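Local structure of heterokaryon incompatibility protein s (Podospora anserina, 2WVQ) at residues D41-Q46 / D121-G126; G35-R40 / Q111-V116; L56-E61 / K186-E191; G60-I65 / F178-V183. The protein forms the [het-s] prion and triggers heterokaryon incompatibility on meeting het-S, the part described here being its globular HeLo domain, which is dispensable for both activities. The protein carries 2 engineered substitutions. All coordinates share one frame; numbering follows the deposited sequence. Where two conformers were deposited one is given.

Contact 1. Residues D41-Q46 / D121-G126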
# COMPACT_ATOMS: atom_id res chain seq x y z
N ASP A 41 17.83 -8.49 -13.35
CA ASP A 41 16.84 -9.15 -12.48
C ASP A 41 15.45 -9.25 -13.08
O ASP A 41 14.52 -9.71 -12.42
CB ASP A 41 16.75 -8.47 -11.12
CG ASP A 41 17.93 -8.77 -10.25
OD1 ASP A 41 18.70 -9.70 -10.54
OD2 ASP A 41 18.10 -8.06 -9.24
N TYR A 42 15.31 -8.80 -14.33
CA TYR A 42 14.04 -8.78 -15.00
C TYR A 42 13.36 -10.16 -14.94
O TYR A 42 12.24 -10.25 -14.46
CB TYR A 42 14.18 -8.37 -16.47
CG TYR A 42 12.96 -8.76 -17.30
CD1 TYR A 42 11.66 -8.34 -16.94
CD2 TYR A 42 13.10 -9.51 -18.45
CE1 TYR A 42 10.55 -8.69 -17.71
CE2 TYR A 42 12.02 -9.86 -19.23
CZ TYR A 42 10.75 -9.45 -18.85
OH TYR A 42 9.69 -9.81 -19.65
N GLU A 43 14.05 -11.19 -15.40
CA GLU A 43 13.47 -12.51 -15.58
C GLU A 43 12.93 -13.02 -14.26
O GLU A 43 11.77 -13.42 -14.18
CB GLU A 43 14.50 -13.48 -16.16
CG GLU A 43 13.93 -14.81 -16.62
CD GLU A 43 15.01 -15.74 -17.11
OE1 GLU A 43 15.79 -15.36 -18.01
OE2 GLU A 43 15.08 -16.88 -16.60
N ARG A 44 13.76 -12.98 -13.21
CA ARG A 44 13.33 -13.44 -11.89
C ARG A 44 12.14 -12.65 -11.33
O ARG A 44 11.20 -13.24 -10.82
CB ARG A 44 14.49 -13.46 -10.89
CG ARG A 44 14.17 -13.97 -9.48
CD ARG A 44 15.25 -13.44 -8.49
NE ARG A 44 14.67 -12.73 -7.33
CZ ARG A 44 14.02 -13.31 -6.31
NH1 ARG A 44 13.83 -14.65 -6.26
NH2 ARG A 44 13.54 -12.55 -5.32
N CYS A 45 12.18 -11.31 -11.43
CA CYS A 45 11.09 -10.47 -10.92
C CYS A 45 9.75 -10.72 -11.66
O CYS A 45 8.68 -10.68 -11.05
CB CYS A 45 11.50 -8.99 -11.00
SG CYS A 45 12.72 -8.58 -9.72
N GLN A 46 9.83 -10.94 -12.97
CA GLN A 46 8.65 -11.29 -13.76
C GLN A 46 8.08 -12.65 -13.31
O GLN A 46 6.87 -12.73 -13.07
CB GLN A 46 8.96 -11.30 -15.26
CG GLN A 46 7.77 -11.70 -16.16
CD GLN A 46 6.61 -10.74 -16.05
OE1 GLN A 46 6.73 -9.58 -16.44
NE2 GLN A 46 5.48 -11.21 -15.51
N ASP A 121 13.43 -10.87 -23.72
CA ASP A 121 14.62 -10.49 -22.93
C ASP A 121 14.94 -11.50 -21.82
O ASP A 121 15.94 -11.34 -21.10
CB ASP A 121 14.48 -9.08 -22.34
CG ASP A 121 14.33 -8.04 -23.40
OD1 ASP A 121 13.34 -7.29 -23.34
OD2 ASP A 121 15.19 -7.98 -24.31
N MET A 122 14.07 -12.51 -21.67
CA MET A 122 14.37 -13.68 -20.84
C MET A 122 15.17 -14.73 -21.60
O MET A 122 15.12 -14.80 -22.83
CB MET A 122 13.09 -14.35 -20.37
CG MET A 122 12.30 -13.57 -19.38
SD MET A 122 10.78 -14.47 -19.02
CE MET A 122 9.98 -13.28 -17.96
N LYS A 123 15.88 -15.56 -20.85
CA LYS A 123 16.43 -16.80 -21.39
C LYS A 123 15.27 -17.75 -21.77
O LYS A 123 14.16 -17.62 -21.23
CB LYS A 123 17.39 -17.43 -20.37
CG LYS A 123 18.49 -16.46 -19.90
CD LYS A 123 19.66 -17.17 -19.29
CE LYS A 123 20.94 -16.35 -19.44
NZ LYS A 123 22.17 -17.15 -19.16
N PRO A 124 15.50 -18.67 -22.74
CA PRO A 124 14.44 -19.58 -23.17
C PRO A 124 13.78 -20.39 -22.04
O PRO A 124 12.57 -20.68 -22.10
CB PRO A 124 15.15 -20.52 -24.15
CG PRO A 124 16.30 -19.71 -24.68
CD PRO A 124 16.75 -18.89 -23.51
N ILE A 125 14.56 -20.73 -21.02
CA ILE A 125 14.06 -21.47 -19.87
C ILE A 125 13.04 -20.65 -19.06
O ILE A 125 11.98 -21.15 -18.69
CB ILE A 125 15.24 -21.93 -18.98
CG1 ILE A 125 14.80 -23.01 -18.00
CG2 ILE A 125 15.94 -20.72 -18.29
CD1 ILE A 125 15.92 -23.49 -17.10
N GLY A 126 13.37 -19.39 -18.79
CA GLY A 126 12.48 -18.48 -18.08
C GLY A 126 11.31 -18.08 -18.93
O GLY A 126 10.19 -17.96 -18.42
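Glu43 reaches across to Met122, Lys123 and Gly126, and each section of its side chain meets something different. Glu43 CB lies 3.9 Å from Met122 CG. The next carbon, Glu43 CG, comes closer, 3.4 Å from the same Met122 CG. With CG anti to the backbone N (chi1 -170°) and the chain extended beyond it, the carboxylate is carried past the methionine to the turn before helix 124-140. There OE1 accepts the backbone N-H of Lys123, with Lys123 N to Glu43 OE1 at 2.8 Å and 158° at the hydrogen; the donor stands 44° out of the carboxylate plane. Glu43 OE2 points to the glycine, 3.4 Å from Gly126 CA. Lys123 is the N-cap residue of helix 124-140, so a carboxylate from the first turn of helix 42-62 ties down the start of another helix in this mainly helical HeLo domain. Met122, extended from CG outward, crosses Glu43 at a slant and ends on Gln46: Met122 CE abuts Gln46 CG at 3.3 Å, while the Gln46 amide turns off to Asp50. The Tyr42 ring flanks the methionine obliquely, Tyr42 CE2 lying 3.7 Å from Met122 CG, and stacks with Phe117.

Contact 2. Residues G35-R40 / Q111-V116. Engineered in segment 35-40: His37 (natural residue Pro).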
# COMPACT_ATOMS: atom_id res chain seq x y z
N GLY A 35 10.22 -2.06 -15.92
CA GLY A 35 11.02 -1.04 -16.56
C GLY A 35 12.50 -1.36 -16.60
O GLY A 35 13.00 -2.31 -15.98
N ARG A 36 13.22 -0.51 -17.32
CA ARG A 36 14.62 -0.70 -17.60
C ARG A 36 15.46 -1.00 -16.35
O ARG A 36 16.43 -1.76 -16.42
CB ARG A 36 15.12 0.55 -18.37
CG ARG A 36 16.49 1.06 -17.97
CD ARG A 36 16.49 2.58 -18.05
NE ARG A 36 17.16 3.02 -19.26
CZ ARG A 36 18.44 3.40 -19.30
NH1 ARG A 36 19.15 3.37 -18.19
NH2 ARG A 36 19.00 3.80 -20.43
N HIS A 37 15.08 -0.40 -15.23
CA HIS A 37 15.91 -0.42 -14.04
C HIS A 37 15.96 -1.72 -13.25
O HIS A 37 16.82 -1.85 -12.36
CB HIS A 37 15.68 0.82 -13.14
CG HIS A 37 16.54 1.99 -13.53
ND1 HIS A 37 16.26 2.82 -14.60
CD2 HIS A 37 17.72 2.44 -13.01
CE1 HIS A 37 17.20 3.73 -14.71
NE2 HIS A 37 18.11 3.52 -13.77
N PHE A 38 15.10 -2.69 -13.59
CA PHE A 38 15.25 -4.07 -13.08
C PHE A 38 16.55 -4.76 -13.52
O PHE A 38 17.07 -5.63 -12.81
CB PHE A 38 14.01 -4.92 -13.43
CG PHE A 38 12.82 -4.55 -12.61
CD1 PHE A 38 11.93 -3.58 -13.05
CD2 PHE A 38 12.66 -5.11 -11.33
CE1 PHE A 38 10.83 -3.21 -12.26
CE2 PHE A 38 11.57 -4.73 -10.53
CZ PHE A 38 10.66 -3.78 -11.00
N GLY A 39 17.08 -4.33 -14.68
CA GLY A 39 18.36 -4.83 -15.21
C GLY A 39 18.37 -6.33 -15.46
O GLY A 39 17.45 -6.88 -16.07
N ARG A 40 19.40 -7.01 -14.96
CA ARG A 40 19.49 -8.45 -15.15
C ARG A 40 18.52 -9.20 -14.25
O ARG A 40 18.42 -10.41 -14.35
CB ARG A 40 20.91 -9.01 -14.91
CG ARG A 40 22.07 -7.99 -14.90
CD ARG A 40 22.92 -8.24 -13.65
NE ARG A 40 22.07 -8.14 -12.46
CZ ARG A 40 22.31 -8.74 -11.29
NH1 ARG A 40 23.39 -9.50 -11.13
NH2 ARG A 40 21.45 -8.57 -10.28
N GLN A 111 12.84 9.61 -22.37
CA GLN A 111 12.46 8.45 -23.20
C GLN A 111 13.36 7.23 -22.99
O GLN A 111 12.90 6.10 -23.11
CB GLN A 111 12.41 8.80 -24.69
CG GLN A 111 11.52 9.99 -25.00
CD GLN A 111 10.16 9.88 -24.35
OE1 GLN A 111 9.47 8.88 -24.52
NE2 GLN A 111 9.78 10.91 -23.59
N GLN A 112 14.64 7.48 -22.69
CA GLN A 112 15.59 6.42 -22.34
C GLN A 112 15.00 5.53 -21.24
O GLN A 112 14.96 4.30 -21.38
CB GLN A 112 16.97 6.98 -21.92
CG GLN A 112 16.94 8.33 -21.13
CD GLN A 112 18.23 8.66 -20.35
OE1 GLN A 112 19.35 8.41 -20.82
NE2 GLN A 112 18.07 9.25 -19.17
N ASP A 113 14.49 6.17 -20.19
CA ASP A 113 14.06 5.50 -18.96
C ASP A 113 12.66 4.87 -19.03
O ASP A 113 12.27 4.14 -18.12
CB ASP A 113 14.14 6.48 -17.79
CG ASP A 113 15.55 6.95 -17.53
OD1 ASP A 113 15.75 8.18 -17.38
OD2 ASP A 113 16.46 6.10 -17.50
N LEU A 114 11.95 5.15 -20.12
CA LEU A 114 10.59 4.64 -20.34
C LEU A 114 10.49 3.30 -21.08
O LEU A 114 9.40 2.73 -21.21
CB LEU A 114 9.72 5.73 -21.00
CG LEU A 114 9.48 6.98 -20.14
CD1 LEU A 114 8.55 7.95 -20.83
CD2 LEU A 114 8.95 6.62 -18.77
N VAL A 115 11.63 2.78 -21.53
CA VAL A 115 11.73 1.50 -22.24
C VAL A 115 11.47 0.34 -21.28
O VAL A 115 12.01 0.31 -20.17
CB VAL A 115 13.16 1.35 -22.86
CG1 VAL A 115 13.41 -0.06 -23.41
CG2 VAL A 115 13.38 2.38 -23.96
N VAL A 116 10.64 -0.62 -21.71
CA VAL A 116 10.31 -1.76 -20.85
C VAL A 116 10.83 -3.09 -21.39
O VAL A 116 10.96 -3.27 -22.60
CB VAL A 116 8.76 -1.86 -20.54
CG1 VAL A 116 8.24 -0.59 -19.88
CG2 VAL A 116 7.96 -2.14 -21.79
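Two bends, at chi2 (-144°) and chi3 (-102°), fold the Arg36 side chain over toward Gln112 and Asp113, while Asp113 sets its CG anti to its own carbonyl carbon, which leaves OD2 near the arginine's CD and NE. The guanidinium meets the two residues in different ways. Near its plane, at the edge, lies the backbone carbonyl of Gln112: Arg36 NE donates to Gln112 O over 3.3 Å, a weak bond with 144° at the hydrogen. Over one face sits Asp113 OD2, 3.6 Å from Arg36 NE. This is a long salt bridge: because the oxygen lies well out of the guanidinium plane, no N-H points at it and the attraction is one of charge alone. The backbones themselves meet in a single beta bridge between Gly35 and Val116, their CA atoms 4.4 Å apart. It lies directly after strand 32-34, which pairs in parallel with 152-154, so the bridge brings the loop following helix 79-108 up to the end of that small sheet; Gly35 also bonds through its backbone to Leu154. The same Asp113 OD2 lies at the edge of the His37 ring, in its plane, with CE1 of His37 3.7 Å from the oxygen. His37 is an engineered residue in place of proline. The other carboxylate oxygen, OD1 of Asp113, takes a weak hydrogen bond from Gln112 NE2 at 3.1 Å.

Contact 3. Residues L56-E61 / K186-E191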
# COMPACT_ATOMS: atom_id res chain seq x y z
N LEU A 56 -2.85 -16.67 -6.37
CA LEU A 56 -4.15 -16.00 -6.25
C LEU A 56 -5.20 -16.78 -7.07
O LEU A 56 -6.30 -17.13 -6.57
CB LEU A 56 -4.06 -14.53 -6.72
CG LEU A 56 -5.34 -13.65 -6.76
CD1 LEU A 56 -5.97 -13.46 -5.41
CD2 LEU A 56 -5.15 -12.25 -7.43
N SER A 57 -4.87 -17.10 -8.31
CA SER A 57 -5.83 -17.88 -9.07
C SER A 57 -6.08 -19.31 -8.50
O SER A 57 -7.20 -19.78 -8.60
CB SER A 57 -5.54 -17.87 -10.56
OG SER A 57 -4.70 -18.90 -10.94
N ARG A 58 -5.06 -19.97 -7.93
CA ARG A 58 -5.23 -21.24 -7.26
C ARG A 58 -6.31 -21.17 -6.20
O ARG A 58 -7.09 -22.11 -6.09
CB ARG A 58 -3.94 -21.82 -6.68
CG ARG A 58 -4.00 -23.38 -6.34
CD ARG A 58 -2.72 -23.84 -5.65
NE ARG A 58 -1.56 -23.44 -6.47
CZ ARG A 58 -0.52 -22.69 -6.08
NH1 ARG A 58 -0.43 -22.23 -4.85
NH2 ARG A 58 0.44 -22.41 -6.96
N TRP A 59 -6.33 -20.07 -5.43
CA TRP A 59 -7.35 -19.84 -4.44
C TRP A 59 -8.76 -19.82 -5.00
O TRP A 59 -9.67 -20.43 -4.41
CB TRP A 59 -7.10 -18.55 -3.64
CG TRP A 59 -8.18 -18.34 -2.63
CD1 TRP A 59 -8.24 -18.86 -1.38
CD2 TRP A 59 -9.37 -17.56 -2.79
NE1 TRP A 59 -9.39 -18.47 -0.75
CE2 TRP A 59 -10.10 -17.66 -1.60
CE3 TRP A 59 -9.88 -16.77 -3.84
CZ2 TRP A 59 -11.32 -17.00 -1.40
CZ3 TRP A 59 -11.08 -16.10 -3.64
CH2 TRP A 59 -11.80 -16.23 -2.43
N GLY A 60 -8.96 -19.09 -6.09
CA GLY A 60 -10.29 -19.04 -6.71
C GLY A 60 -10.74 -20.41 -7.17
O GLY A 60 -11.93 -20.75 -7.06
N GLU A 61 -9.79 -21.22 -7.65
CA GLU A 61 -10.10 -22.60 -8.07
C GLU A 61 -10.45 -23.49 -6.88
O GLU A 61 -11.38 -24.33 -6.98
CB GLU A 61 -8.91 -23.20 -8.85
CG GLU A 61 -9.13 -24.61 -9.44
CD GLU A 61 -10.06 -24.62 -10.65
OE1 GLU A 61 -10.54 -23.55 -11.07
OE2 GLU A 61 -10.32 -25.72 -11.19
N LYS A 186 -2.92 -30.26 -3.70
CA LYS A 186 -3.22 -31.07 -4.92
C LYS A 186 -3.14 -30.25 -6.21
O LYS A 186 -2.58 -30.68 -7.22
CB LYS A 186 -4.57 -31.80 -4.80
CG LYS A 186 -4.47 -33.14 -4.08
CD LYS A 186 -5.75 -34.00 -4.19
CE LYS A 186 -5.55 -35.24 -5.10
NZ LYS A 186 -4.96 -34.88 -6.45
N LEU A 187 -3.71 -29.06 -6.15
CA LEU A 187 -3.75 -28.16 -7.27
C LEU A 187 -2.36 -27.74 -7.75
O LEU A 187 -2.11 -27.73 -8.95
CB LEU A 187 -4.60 -26.96 -6.88
CG LEU A 187 -6.02 -26.75 -7.45
CD1 LEU A 187 -6.67 -27.89 -8.28
CD2 LEU A 187 -6.90 -26.25 -6.37
N ALA A 188 -1.47 -27.43 -6.80
CA ALA A 188 -0.07 -27.06 -7.07
C ALA A 188 0.70 -28.27 -7.61
O ALA A 188 1.65 -28.12 -8.36
CB ALA A 188 0.58 -26.54 -5.80
N GLU A 189 0.27 -29.48 -7.22
CA GLU A 189 0.90 -30.72 -7.71
C GLU A 189 0.54 -30.91 -9.19
O GLU A 189 1.42 -31.20 -10.01
CB GLU A 189 0.47 -31.92 -6.88
CG GLU A 189 1.16 -32.02 -5.51
CD GLU A 189 0.63 -33.17 -4.65
OE1 GLU A 189 -0.21 -33.99 -5.13
OE2 GLU A 189 1.08 -33.27 -3.48
N ILE A 190 -0.74 -30.70 -9.51
CA ILE A 190 -1.23 -30.72 -10.89
C ILE A 190 -0.59 -29.63 -11.79
O ILE A 190 -0.32 -29.88 -12.98
CB ILE A 190 -2.79 -30.62 -10.92
CG1 ILE A 190 -3.43 -31.84 -10.24
CG2 ILE A 190 -3.31 -30.40 -12.35
CD1 ILE A 190 -4.91 -31.68 -9.88
N GLU A 191 -0.34 -28.45 -11.24
CA GLU A 191 0.28 -27.35 -12.00
C GLU A 191 1.67 -27.73 -12.47
O GLU A 191 2.11 -27.38 -13.57
CB GLU A 191 0.38 -26.09 -11.15
CG GLU A 191 -0.95 -25.53 -10.72
CD GLU A 191 -0.82 -24.38 -9.77
OE1 GLU A 191 0.32 -23.99 -9.42
OE2 GLU A 191 -1.86 -23.84 -9.38
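Arg58 carries the tight part of this contact, against Glu191, Ala188 and Leu187, while Glu61 beside Leu187 forms its loose, solvent side. The arginine grips the carboxylate side-on with two nitrogens, one to each oxygen: Arg58 NE to Glu191 OE2 at 3.0 Å and Arg58 NH2 to Glu191 OE1 at 2.9 Å. Both bonds are nearly straight, and both oxygens lie close to the guanidinium plane. The carboxylate is tilted by 44° against that plane, so OE1 is met on its syn side while OE2 is approached from above. Ala188 CB lies over one guanidinium face, 3.8 Å from Arg58 NE. Nearer the backbone, Arg58 CG touches Leu187 CB at 3.7 Å, the two side chains sliding past each other in opposite directions. Second partners fix the ion pair further: Asp212 bridges to Arg58 NH2, and Arg140 to Glu191 OE2, which makes an alternating network of charges that would be expected to keep both carboxylates ionised.

Toward solvent the packing thins. The exposed Glu61 bends at chi2 (72°), and its nearest approach is CG, 4.1 Å from Leu187 CD2.

The axes of the two short segments come no closer than 10.8 Å, their N-to-C directions 122° apart. A partly buried salt-bridge network thus joins helices 42-62 and 181-191, with helices 124-140 and 213-224 packed alongside, in the helical bundle of the HeLo domain.

Contact 4. Residues G60-I65 / F178-V183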
# COMPACT_ATOMS: atom_id res chain seq x y z
N GLY A 60 -8.96 -19.09 -6.09
CA GLY A 60 -10.29 -19.04 -6.71
C GLY A 60 -10.74 -20.41 -7.17
O GLY A 60 -11.93 -20.75 -7.06
N GLU A 61 -9.79 -21.22 -7.65
CA GLU A 61 -10.10 -22.60 -8.07
C GLU A 61 -10.45 -23.49 -6.88
O GLU A 61 -11.38 -24.33 -6.98
CB GLU A 61 -8.91 -23.20 -8.85
CG GLU A 61 -9.13 -24.61 -9.44
CD GLU A 61 -10.06 -24.62 -10.65
OE1 GLU A 61 -10.54 -23.55 -11.07
OE2 GLU A 61 -10.32 -25.72 -11.19
N ALA A 62 -9.70 -23.33 -5.79
CA ALA A 62 -9.85 -24.14 -4.57
C ALA A 62 -11.24 -23.96 -3.93
O ALA A 62 -11.88 -24.91 -3.44
CB ALA A 62 -8.79 -23.76 -3.58
N VAL A 63 -11.66 -22.70 -3.92
CA VAL A 63 -12.93 -22.24 -3.39
C VAL A 63 -14.11 -22.35 -4.39
O VAL A 63 -15.24 -22.09 -4.03
CB VAL A 63 -12.60 -20.79 -2.93
CG1 VAL A 63 -13.20 -19.69 -3.84
CG2 VAL A 63 -12.67 -20.64 -1.47
N LYS A 64 -13.84 -22.72 -5.65
CA LYS A 64 -14.88 -22.78 -6.70
C LYS A 64 -15.58 -21.42 -6.85
O LYS A 64 -16.82 -21.31 -6.87
CB LYS A 64 -15.89 -23.92 -6.41
CG LYS A 64 -15.20 -25.25 -6.22
CD LYS A 64 -16.20 -26.42 -6.06
CE LYS A 64 -15.59 -27.75 -6.57
NZ LYS A 64 -14.43 -28.23 -5.76
N ILE A 65 -14.76 -20.37 -6.95
CA ILE A 65 -15.20 -18.99 -7.00
C ILE A 65 -16.28 -18.69 -8.05
O ILE A 65 -17.20 -17.91 -7.82
CB ILE A 65 -13.92 -18.01 -7.20
CG1 ILE A 65 -14.32 -16.53 -7.14
CG2 ILE A 65 -13.22 -18.30 -8.50
CD1 ILE A 65 -14.39 -15.91 -5.75
N PHE A 178 -11.02 -20.07 4.54
CA PHE A 178 -11.69 -21.19 3.87
C PHE A 178 -10.96 -22.52 4.09
O PHE A 178 -9.73 -22.53 4.20
CB PHE A 178 -11.89 -20.86 2.38
CG PHE A 178 -12.79 -19.67 2.14
CD1 PHE A 178 -12.27 -18.37 2.15
CD2 PHE A 178 -14.15 -19.84 1.92
CE1 PHE A 178 -13.13 -17.28 1.96
CE2 PHE A 178 -14.98 -18.76 1.71
CZ PHE A 178 -14.47 -17.47 1.74
N PRO A 179 -11.72 -23.64 4.19
CA PRO A 179 -11.12 -24.95 4.52
C PRO A 179 -10.38 -25.64 3.35
O PRO A 179 -10.71 -26.78 3.00
CB PRO A 179 -12.35 -25.77 4.94
CG PRO A 179 -13.42 -25.27 4.05
CD PRO A 179 -13.18 -23.76 4.01
N ILE A 180 -9.39 -24.97 2.75
CA ILE A 180 -8.82 -25.46 1.48
C ILE A 180 -7.34 -25.88 1.50
O ILE A 180 -6.68 -25.91 0.46
CB ILE A 180 -9.08 -24.46 0.31
CG1 ILE A 180 -8.44 -23.09 0.62
CG2 ILE A 180 -10.57 -24.36 0.01
CD1 ILE A 180 -8.43 -22.12 -0.53
N GLU A 181 -6.81 -26.24 2.67
CA GLU A 181 -5.38 -26.54 2.75
C GLU A 181 -4.97 -27.69 1.81
O GLU A 181 -4.12 -27.49 0.93
CB GLU A 181 -4.92 -26.79 4.19
CG GLU A 181 -3.53 -26.23 4.45
CD GLU A 181 -2.70 -27.07 5.40
OE1 GLU A 181 -3.09 -27.20 6.58
OE2 GLU A 181 -1.65 -27.59 4.95
N ALA A 182 -5.58 -28.86 2.00
CA ALA A 182 -5.28 -30.07 1.22
C ALA A 182 -5.57 -29.91 -0.29
O ALA A 182 -4.85 -30.43 -1.13
CB ALA A 182 -6.06 -31.30 1.78
N VAL A 183 -6.66 -29.20 -0.59
CA VAL A 183 -7.07 -28.85 -1.97
C VAL A 183 -6.00 -28.00 -2.70
O VAL A 183 -5.67 -28.28 -3.86
CB VAL A 183 -8.46 -28.11 -1.97
CG1 VAL A 183 -8.76 -27.50 -3.31
CG2 VAL A 183 -9.60 -29.08 -1.56
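The methyl of Ala62 is the central bump of this contact, and Ile180 and Val183 form the hollow that receives it. Ala62 CB sits 3.5 Å from Ile180 CD1, tighter than usual for two carbons, and 3.7 Å from Val183 CG1. The hollow owes its shape to the torsions of its walls. In Ile180, CG1 lies between the backbone N and the carbonyl carbon (chi1 60°), and from there the chain extends so that CD1 reaches the alanine methyl; Ile180 CG2 lies instead against the Ala62 carbonyl, 3.7 Å from Ala62 O. In Val183 the CG1 branch stands anti to the backbone N and also reaches Ala62 CA.

A second bump fits beside the first. Val63 directs CG2 over a face of the Phe178 ring, 4.1 Å from its centroid and 28° off the normal, a CH-pi contact. The methyl is displaced toward the root of the ring, as the distance of 3.7 Å from Val63 CG2 to Phe178 CG indicates. Phe71 touches Val63 as well, and Trp59 packs on Ile180.

Both segments are places where a helix stops or starts. Helix 42-62 closes in a Schellman motif, with Lys64 at positive phi (57°) and Ile65 N bonded back to Gly60 O. In the partner, Pro179 centres an inverse gamma turn, and Ile180 is the N-cap of helix 181-191. No hydrogen bond or salt bridge crosses; between the two segments the contact is purely apolar, so it should depend on close fit and exclusion of water rather than on directional bonds.

In the fold
Helix 42-62 serves three of the four contacts: contact 1 uses its first turns, contact 3 its last turns and contact 4 its C-terminal end; contact 2 lies in the loop just before it. Contacts 1 and 4, centre to centre about 30 Å apart, lie on opposite sides of the chain's centre. Contact 2 adjoins contact 1, Cys45 SG touching Phe38 CD2 at 3.8 Å, and lies about 38 Å between centres from contact 4. Contacts 3 and 4 are neighbours, with centres about 8 Å apart, and share Gly60 and Glu61. Along the chain of this one HeLo domain, 35-40 and 41-46 meet 111-126, while 56-65 meet 178-191, the last two contacts running in opposite order.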